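Local coordinates for protein probable hydrolase (Pseudomonas aeruginosa, PDB 3OM8) that is probably a serine hydrolase of the alpha/beta-hydrolase fold, possibly a 3-oxoadipate enol-lactonase of aromatic-compound breakdown, at residues 107-110 with 111-115; 134-137 with 138-141; 217-220 with 221-224; 227-230 with 231-235. One frame throughout, in Å; residues are numbered along the deposited sequence.

Interaction 1 of 4, residues 107-110 with 111-115; sequences GQWL and ALHAP
Trp-109 and His-113 sit one turn apart at the C-terminal end of helix 102-113, the helix that connects parallel strands 95-100 and 118-124 in a beta-alpha-beta crossover of the alpha/beta-hydrolase fold. Its N-terminal end follows the presumed nucleophile elbow. The indole swings along the helix because CG of Trp-109 stands anti to its own nitrogen (chi1 -170°), which brings one face of the ring against the histidine. CB of His-113 lies over the six-membered ring in a CH-pi contact, 3.8 Å from its centroid, while the imidazole leans over the five-membered ring with the planes 31° apart, an oblique pair. Atom ND1 of His-113 also donates to O of Trp-109 at 3.2 Å. The same carbonyl oxygen receives N of His-113 at 2.8 Å, so one acceptor grips both the backbone and the ring of the histidine and limits the turning of its imidazole.

The tight side of the helix faces the sheet and helix 76-90. Leu-110 packs on Leu-84 and Ile-118, Ala-111 on Leu-121, and NE2 of Gln-108 is hydrogen-bonded to the carbonyl oxygens of Ser-127 and Gly-104. The outer side is looser: His-113 is exposed and Leu-112 partly so, its CG resting 3.4 Å from O of Gln-108. The helix ends as Ala-114 leaves helical geometry, yet N of Ala-114 still bonds to O of Leu-110 at 2.8 Å. Pro-115 follows without an N-H to offer, its CD lying 4.0 Å from O of Leu-110.

Interaction 2 of 4, residues 134-137 with 138-141; sequences AQWD and ERIA
Arg-139 folds back along the first turn of helix 134-145 to meet both Gln-135 and Trp-136. Its chain is extended from CG to NE and runs beside Gln-135 in the same direction, which delivers NH2 to two partners. One is OE1 of Gln-135, which accepts a weak hydrogen bond from NH2 at 3.1 Å. The other is the indole of Trp-136: NH2 stands 3.3 Å above the ring plane, and CZ of Arg-139 lies 4.5 Å from the centroid of the six-membered ring, a cation-pi contact. The guanidinium is steeply inclined to the indole, at 65°, so it leads with NH2 and does not lie flat on the ring.

Several other polar ends of the first turn have partners outside it. NE2 of Gln-135 donates to O of Pro-132, NE1 of Trp-136 to O of Leu-130, and OD1 of Asp-137 forms a salt bridge with Arg-196 of helix 185-196. Along the backbone, N of Glu-138 reaches O of Ala-134 at 3.2 Å, N of Ile-140 reaches O of Trp-136 at 2.8 Å and N of Ala-141 reaches O of Asp-137 at 3.0 Å. N of Arg-139 hydrogen-bonds to O of Gln-135 from above the carbonyl plane.

With NE1 bonded and Val-195 packed against it, the indole is probably held in place and offers Arg-139 one face, which CG of Gln-135 also covers. The arginine's charge is thus probably eased by pi electrons and an amide oxygen, while the carboxylate of Asp-137 pairs with a different arginine.

Interaction 3 of 4, residues 217-220 with 221-224; sequences AYDT and VTAA
The chain leaves strand 211-216 and doubles back, residues 217-220 running at 153° to 221-224, in a loop that brings CA of Asp-219 within 4.9 Å of CA of Ala-223 just before helix 224-233. Asp-219 carries the turn. With CG anti to the backbone nitrogen (chi1 -159°), its carboxylate reaches across to Thr-222, where the two oxygens divide the work. OD1 accepts a weak hydrogen bond from N of Thr-222 at 3.1 Å, and OD2 accepts one from OG1 of Thr-222 at 2.8 Å. The hydroxyl meets OD2 from well above the carboxylate plane, 50° out of it. It gets there because OG1 of Thr-222 sits between its own nitrogen and carbonyl carbon.

The backbone closes the loop further on. CA of Ala-223, at the N-cap position of the helix, makes a C-H contact with O of Asp-219 at 3.3 Å. A water bridges the base of the loop: it donates to O of Ala-217 and O of Asp-219 and accepts from N of Ala-224 at 3.0 Å, linking both arms. OG of Ser-225 of a second subunit is hydrogen-bonded to O of Thr-220.

OD2 of Asp-219 is also hydrogen-bonded to ND1 of His-246, in the geometry of a Ser-His-Asp charge relay with Ser-101, consistent with a catalytic triad of this fold. Thr-222 would then be a second-shell residue, touching both carboxylate oxygens, through a weak N-H bond and a hydroxyl bond, and so probably limiting how the aspartate turns toward the histidine.

Interaction 4 of 4, residues 227-230 with 231-235; sequences GELI and AASIA
Residues 227-230 and 231-235 continue helix 224-233 into the loop that follows, with backbone bonds from N of Ala-231 to O of Gly-227 and from N of Ala-232 to O of Glu-228, both 2.9 Å. Beyond them the pattern changes: O of Ile-230 accepts from two successive amides, N of Ser-233 at 3.0 Å and N of Ile-234 at 3.1 Å. The first of these comes from high above the carbonyl plane, 66° out of it, the second nearly in line with the C=O bond, though its N-H is bent.

Ser-233 turns its hydroxyl back onto the preceding turn. Its OG lies beside its own nitrogen (chi1 -65°) and donates to O of Leu-229 at 2.6 Å, a side-chain bond to the helix backbone four residues earlier. CD1 of Leu-229 lies 3.8 Å from that OG, so a methyl flanks the hydroxyl. On the inner side, Ile-230 and Ile-234 lie side by side and point the same way, with CG2 of Ile-230 touching CD1 of Ile-234 at 3.7 Å.

These two isoleucines face the sheet: Ile-230 packs on Val-213 and Ile-234 on Thr-211, both of strand 211-216, while Ala-231 touches Val-213 and Leu-239. Apolar side chains thus cover the sheet from the helix of a beta-alpha-beta crossover, which joins strand 211-216 to the parallel strand 238-242, the edge strand of the alpha/beta-hydrolase sheet within this chain.

The four contacts follow one another in series along the chain. Interactions 1 and 4 lie on crossover helices 102-113 and 224-233, their centres about 15 Å apart, and they meet where OE1 of Gln-108 packs on CD1 of Ile-230 at 3.8 Å. Interaction 3 runs directly into the helix of interaction 4, with centres again about 15 Å apart. Interaction 2 stands apart on helix 134-145, its centre about 26 Å from that of interaction 1, though its nearest atoms come to about 6 Å from interaction 3. Two contacts thus belong to helices packed on the mixed sheet, while interaction 3 holds the presumed triad aspartate and interaction 2 lies near the site.

Interaction 1 of 4, residues 107-110 with 111-115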
# COMPACT_ATOMS: atom_id res chain seq x y z
N GLY B 107 3.30 -8.19 -19.01
CA GLY B 107 2.00 -8.48 -18.42
C GLY B 107 0.94 -7.47 -18.81
O GLY B 107 -0.15 -7.83 -19.25
N GLN B 108 1.25 -6.18 -18.64
CA GLN B 108 0.29 -5.14 -18.97
C GLN B 108 -0.09 -5.21 -20.45
O GLN B 108 -1.26 -5.02 -20.80
CB GLN B 108 0.84 -3.77 -18.63
CG GLN B 108 1.09 -3.56 -17.14
CD GLN B 108 2.05 -2.42 -16.89
OE1 GLN B 108 1.71 -1.26 -17.07
NE2 GLN B 108 3.27 -2.75 -16.48
N TRP B 109 0.90 -5.49 -21.30
CA TRP B 109 0.68 -5.62 -22.74
C TRP B 109 -0.26 -6.78 -23.07
O TRP B 109 -1.19 -6.63 -23.86
CB TRP B 109 2.01 -5.80 -23.50
CG TRP B 109 1.85 -5.72 -24.99
CD1 TRP B 109 1.99 -4.60 -25.76
CD2 TRP B 109 1.52 -6.78 -25.89
NE1 TRP B 109 1.76 -4.90 -27.08
CE2 TRP B 109 1.47 -6.24 -27.19
CE3 TRP B 109 1.25 -8.15 -25.73
CZ2 TRP B 109 1.17 -7.00 -28.32
CZ3 TRP B 109 0.95 -8.91 -26.85
CH2 TRP B 109 0.92 -8.33 -28.13
N LEU B 110 -0.01 -7.94 -22.47
CA LEU B 110 -0.88 -9.09 -22.70
C LEU B 110 -2.32 -8.77 -22.29
O LEU B 110 -3.27 -9.14 -22.97
CB LEU B 110 -0.37 -10.32 -21.96
CG LEU B 110 0.97 -10.84 -22.48
CD1 LEU B 110 1.63 -11.78 -21.47
CD2 LEU B 110 0.77 -11.53 -23.82
N ALA B 111 -2.49 -8.06 -21.17
CA ALA B 111 -3.82 -7.73 -20.69
C ALA B 111 -4.51 -6.77 -21.65
O ALA B 111 -5.72 -6.79 -21.80
CB ALA B 111 -3.76 -7.13 -19.30
N LEU B 112 -3.72 -5.94 -22.32
CA LEU B 112 -4.27 -4.98 -23.26
C LEU B 112 -4.56 -5.59 -24.63
O LEU B 112 -5.56 -5.25 -25.26
CB LEU B 112 -3.34 -3.77 -23.41
CG LEU B 112 -3.33 -2.80 -22.24
CD1 LEU B 112 -2.14 -1.86 -22.33
CD2 LEU B 112 -4.63 -2.02 -22.18
N HIS B 113 -3.72 -6.51 -25.08
CA HIS B 113 -3.78 -6.95 -26.47
C HIS B 113 -4.24 -8.40 -26.65
O HIS B 113 -4.69 -8.78 -27.73
CB HIS B 113 -2.43 -6.70 -27.16
CG HIS B 113 -2.08 -5.25 -27.25
ND1 HIS B 113 -1.21 -4.64 -26.37
CD2 HIS B 113 -2.51 -4.27 -28.08
CE1 HIS B 113 -1.11 -3.36 -26.66
NE2 HIS B 113 -1.89 -3.11 -27.70
N ALA B 114 -4.12 -9.19 -25.59
CA ALA B 114 -4.58 -10.57 -25.63
C ALA B 114 -5.28 -10.99 -24.32
O ALA B 114 -4.96 -12.03 -23.74
CB ALA B 114 -3.42 -11.49 -25.94
N PRO B 115 -6.25 -10.18 -23.87
CA PRO B 115 -6.89 -10.39 -22.56
C PRO B 115 -7.48 -11.79 -22.45
O PRO B 115 -7.41 -12.40 -21.39
CB PRO B 115 -8.01 -9.34 -22.53
CG PRO B 115 -8.21 -8.93 -23.95
CD PRO B 115 -6.88 -9.08 -24.62

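Interaction 2 of 4, residues 134-137 with 138-141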
# COMPACT_ATOMS: atom_id res chain seq x y z
N ALA B 134 15.28 9.30 -23.11
CA ALA B 134 16.72 9.59 -23.26
C ALA B 134 17.63 8.62 -22.50
O ALA B 134 18.61 8.13 -23.04
CB ALA B 134 17.02 11.02 -22.84
N GLN B 135 17.30 8.36 -21.25
CA GLN B 135 18.17 7.53 -20.43
C GLN B 135 18.36 6.12 -20.99
O GLN B 135 19.31 5.43 -20.63
CB GLN B 135 17.60 7.43 -19.02
CG GLN B 135 16.27 6.73 -18.97
CD GLN B 135 15.54 6.97 -17.68
OE1 GLN B 135 15.96 6.49 -16.62
NE2 GLN B 135 14.46 7.73 -17.74
N TRP B 136 17.44 5.68 -21.85
CA TRP B 136 17.50 4.32 -22.37
C TRP B 136 18.40 4.23 -23.61
O TRP B 136 19.12 3.25 -23.78
CB TRP B 136 16.11 3.76 -22.64
CG TRP B 136 15.27 3.74 -21.40
CD1 TRP B 136 14.25 4.58 -21.09
CD2 TRP B 136 15.42 2.85 -20.27
NE1 TRP B 136 13.74 4.26 -19.85
CE2 TRP B 136 14.44 3.21 -19.33
CE3 TRP B 136 16.27 1.79 -19.97
CZ2 TRP B 136 14.29 2.54 -18.10
CZ3 TRP B 136 16.14 1.13 -18.77
CH2 TRP B 136 15.15 1.51 -17.84
N ASP B 137 18.37 5.26 -24.45
CA ASP B 137 19.29 5.37 -25.57
C ASP B 137 20.73 5.42 -25.08
O ASP B 137 21.60 4.74 -25.61
CB ASP B 137 18.98 6.62 -26.39
CG ASP B 137 17.79 6.43 -27.30
OD1 ASP B 137 17.62 5.31 -27.85
OD2 ASP B 137 17.02 7.39 -27.47
N GLU B 138 20.97 6.21 -24.04
CA GLU B 138 22.28 6.25 -23.40
C GLU B 138 22.70 4.87 -22.91
O GLU B 138 23.86 4.49 -23.06
CB GLU B 138 22.28 7.23 -22.23
CG GLU B 138 22.16 8.68 -22.66
CD GLU B 138 22.05 9.62 -21.48
OE1 GLU B 138 22.26 9.17 -20.33
OE2 GLU B 138 21.75 10.82 -21.71
N ARG B 139 21.77 4.12 -22.34
CA ARG B 139 22.08 2.81 -21.79
C ARG B 139 22.30 1.76 -22.88
O ARG B 139 23.08 0.82 -22.70
CB ARG B 139 20.98 2.37 -20.82
CG ARG B 139 20.97 3.18 -19.53
CD ARG B 139 19.74 2.88 -18.70
NE ARG B 139 19.80 3.54 -17.40
CZ ARG B 139 18.74 4.00 -16.73
NH1 ARG B 139 18.91 4.59 -15.56
NH2 ARG B 139 17.52 3.87 -17.23
N ILE B 140 21.61 1.93 -24.00
CA ILE B 140 21.81 1.07 -25.15
C ILE B 140 23.22 1.29 -25.74
O ILE B 140 23.98 0.34 -25.95
CB ILE B 140 20.71 1.32 -26.22
CG1 ILE B 140 19.36 0.79 -25.72
CG2 ILE B 140 21.09 0.70 -27.56
CD1 ILE B 140 18.18 1.22 -26.57
N ALA B 141 23.58 2.55 -25.97
CA ALA B 141 24.88 2.87 -26.55
C ALA B 141 26.00 2.40 -25.64
O ALA B 141 26.97 1.80 -26.09
CB ALA B 141 24.99 4.36 -26.82

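Interaction 3 of 4, residues 217-220 with 221-224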
# COMPACT_ATOMS: atom_id res chain seq x y z
N ALA B 217 8.81 -0.27 -1.54
CA ALA B 217 8.84 1.09 -1.03
C ALA B 217 10.13 1.82 -1.38
O ALA B 217 10.14 3.05 -1.51
CB ALA B 217 8.63 1.10 0.48
N TYR B 218 11.22 1.08 -1.51
CA TYR B 218 12.53 1.68 -1.73
C TYR B 218 13.08 1.45 -3.16
O TYR B 218 14.29 1.55 -3.42
CB TYR B 218 13.52 1.16 -0.69
CG TYR B 218 13.03 1.31 0.74
CD1 TYR B 218 12.98 2.56 1.34
CD2 TYR B 218 12.65 0.21 1.48
CE1 TYR B 218 12.55 2.71 2.64
CE2 TYR B 218 12.21 0.35 2.80
CZ TYR B 218 12.16 1.60 3.37
OH TYR B 218 11.74 1.77 4.67
N ASP B 219 12.18 1.17 -4.09
CA ASP B 219 12.53 0.81 -5.45
C ASP B 219 12.87 2.08 -6.23
O ASP B 219 12.05 3.01 -6.31
CB ASP B 219 11.33 0.11 -6.09
CG ASP B 219 11.71 -0.73 -7.29
OD1 ASP B 219 12.77 -0.48 -7.88
OD2 ASP B 219 10.94 -1.65 -7.64
N THR B 220 14.08 2.13 -6.79
CA THR B 220 14.53 3.24 -7.65
C THR B 220 14.42 2.91 -9.14
O THR B 220 14.33 3.81 -9.96
CB THR B 220 15.98 3.65 -7.38
OG1 THR B 220 16.73 2.50 -6.98
CG2 THR B 220 16.03 4.69 -6.28
N VAL B 221 14.45 1.63 -9.48
CA VAL B 221 14.19 1.21 -10.85
C VAL B 221 12.73 1.47 -11.23
O VAL B 221 12.43 2.32 -12.07
CB VAL B 221 14.52 -0.29 -11.04
CG1 VAL B 221 14.27 -0.70 -12.48
CG2 VAL B 221 15.96 -0.57 -10.64
N THR B 222 11.82 0.74 -10.59
CA THR B 222 10.38 0.96 -10.76
C THR B 222 9.81 1.49 -9.45
O THR B 222 9.45 0.72 -8.56
CB THR B 222 9.67 -0.35 -11.16
OG1 THR B 222 10.16 -1.42 -10.35
CG2 THR B 222 9.93 -0.68 -12.62
N ALA B 223 9.75 2.82 -9.33
CA ALA B 223 9.36 3.47 -8.10
C ALA B 223 8.00 3.01 -7.57
O ALA B 223 7.10 2.65 -8.34
CB ALA B 223 9.39 4.98 -8.29
N ALA B 224 7.84 3.02 -6.26
CA ALA B 224 6.56 2.64 -5.67
C ALA B 224 5.41 3.40 -6.32
O ALA B 224 4.40 2.81 -6.67
CB ALA B 224 6.58 2.85 -4.16
O HOH W 1 10.00 3.79 -4.33

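Interaction 4 of 4, residues 227-230 with 231-235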
# COMPACT_ATOMS: atom_id res chain seq x y z
N GLY B 227 3.83 1.79 -9.42
CA GLY B 227 2.90 0.69 -9.23
C GLY B 227 1.59 1.18 -8.61
O GLY B 227 0.53 0.62 -8.87
N GLU B 228 1.67 2.22 -7.78
CA GLU B 228 0.45 2.82 -7.22
C GLU B 228 -0.38 3.39 -8.36
O GLU B 228 -1.60 3.28 -8.35
CB GLU B 228 0.77 3.93 -6.21
CG GLU B 228 1.52 3.44 -5.00
CD GLU B 228 2.04 4.57 -4.14
OE1 GLU B 228 2.66 4.29 -3.09
OE2 GLU B 228 1.84 5.75 -4.51
N LEU B 229 0.29 3.99 -9.34
CA LEU B 229 -0.41 4.58 -10.47
C LEU B 229 -1.13 3.49 -11.26
O LEU B 229 -2.22 3.71 -11.77
CB LEU B 229 0.55 5.33 -11.39
CG LEU B 229 -0.07 5.87 -12.68
CD1 LEU B 229 -1.19 6.85 -12.34
CD2 LEU B 229 0.97 6.53 -13.61
N ILE B 230 -0.50 2.32 -11.37
CA ILE B 230 -1.11 1.19 -12.04
C ILE B 230 -2.35 0.68 -11.29
O ILE B 230 -3.42 0.53 -11.88
CB ILE B 230 -0.13 0.03 -12.22
CG1 ILE B 230 0.96 0.39 -13.23
CG2 ILE B 230 -0.88 -1.22 -12.68
CD1 ILE B 230 2.07 -0.64 -13.32
N ALA B 231 -2.19 0.41 -9.99
CA ALA B 231 -3.30 -0.07 -9.17
C ALA B 231 -4.45 0.92 -9.23
O ALA B 231 -5.60 0.52 -9.42
CB ALA B 231 -2.85 -0.30 -7.71
N ALA B 232 -4.13 2.20 -9.10
CA ALA B 232 -5.14 3.27 -9.12
C ALA B 232 -5.86 3.39 -10.46
O ALA B 232 -6.94 3.99 -10.54
CB ALA B 232 -4.49 4.59 -8.75
N SER B 233 -5.28 2.83 -11.50
CA SER B 233 -5.79 3.04 -12.85
C SER B 233 -6.65 1.88 -13.35
O SER B 233 -7.51 2.07 -14.20
CB SER B 233 -4.64 3.29 -13.83
OG SER B 233 -3.94 4.49 -13.53
N ILE B 234 -6.40 0.69 -12.82
CA ILE B 234 -7.10 -0.51 -13.28
C ILE B 234 -8.30 -0.81 -12.37
O ILE B 234 -8.14 -0.97 -11.16
CB ILE B 234 -6.15 -1.73 -13.33
CG1 ILE B 234 -5.04 -1.50 -14.35
CG2 ILE B 234 -6.92 -3.00 -13.67
CD1 ILE B 234 -3.94 -2.55 -14.32
N ALA B 235 -9.49 -0.88 -12.95
CA ALA B 235 -10.69 -1.14 -12.18
C ALA B 235 -10.53 -2.41 -11.35
O ALA B 235 -10.24 -3.47 -11.89
CB ALA B 235 -11.90 -1.24 -13.09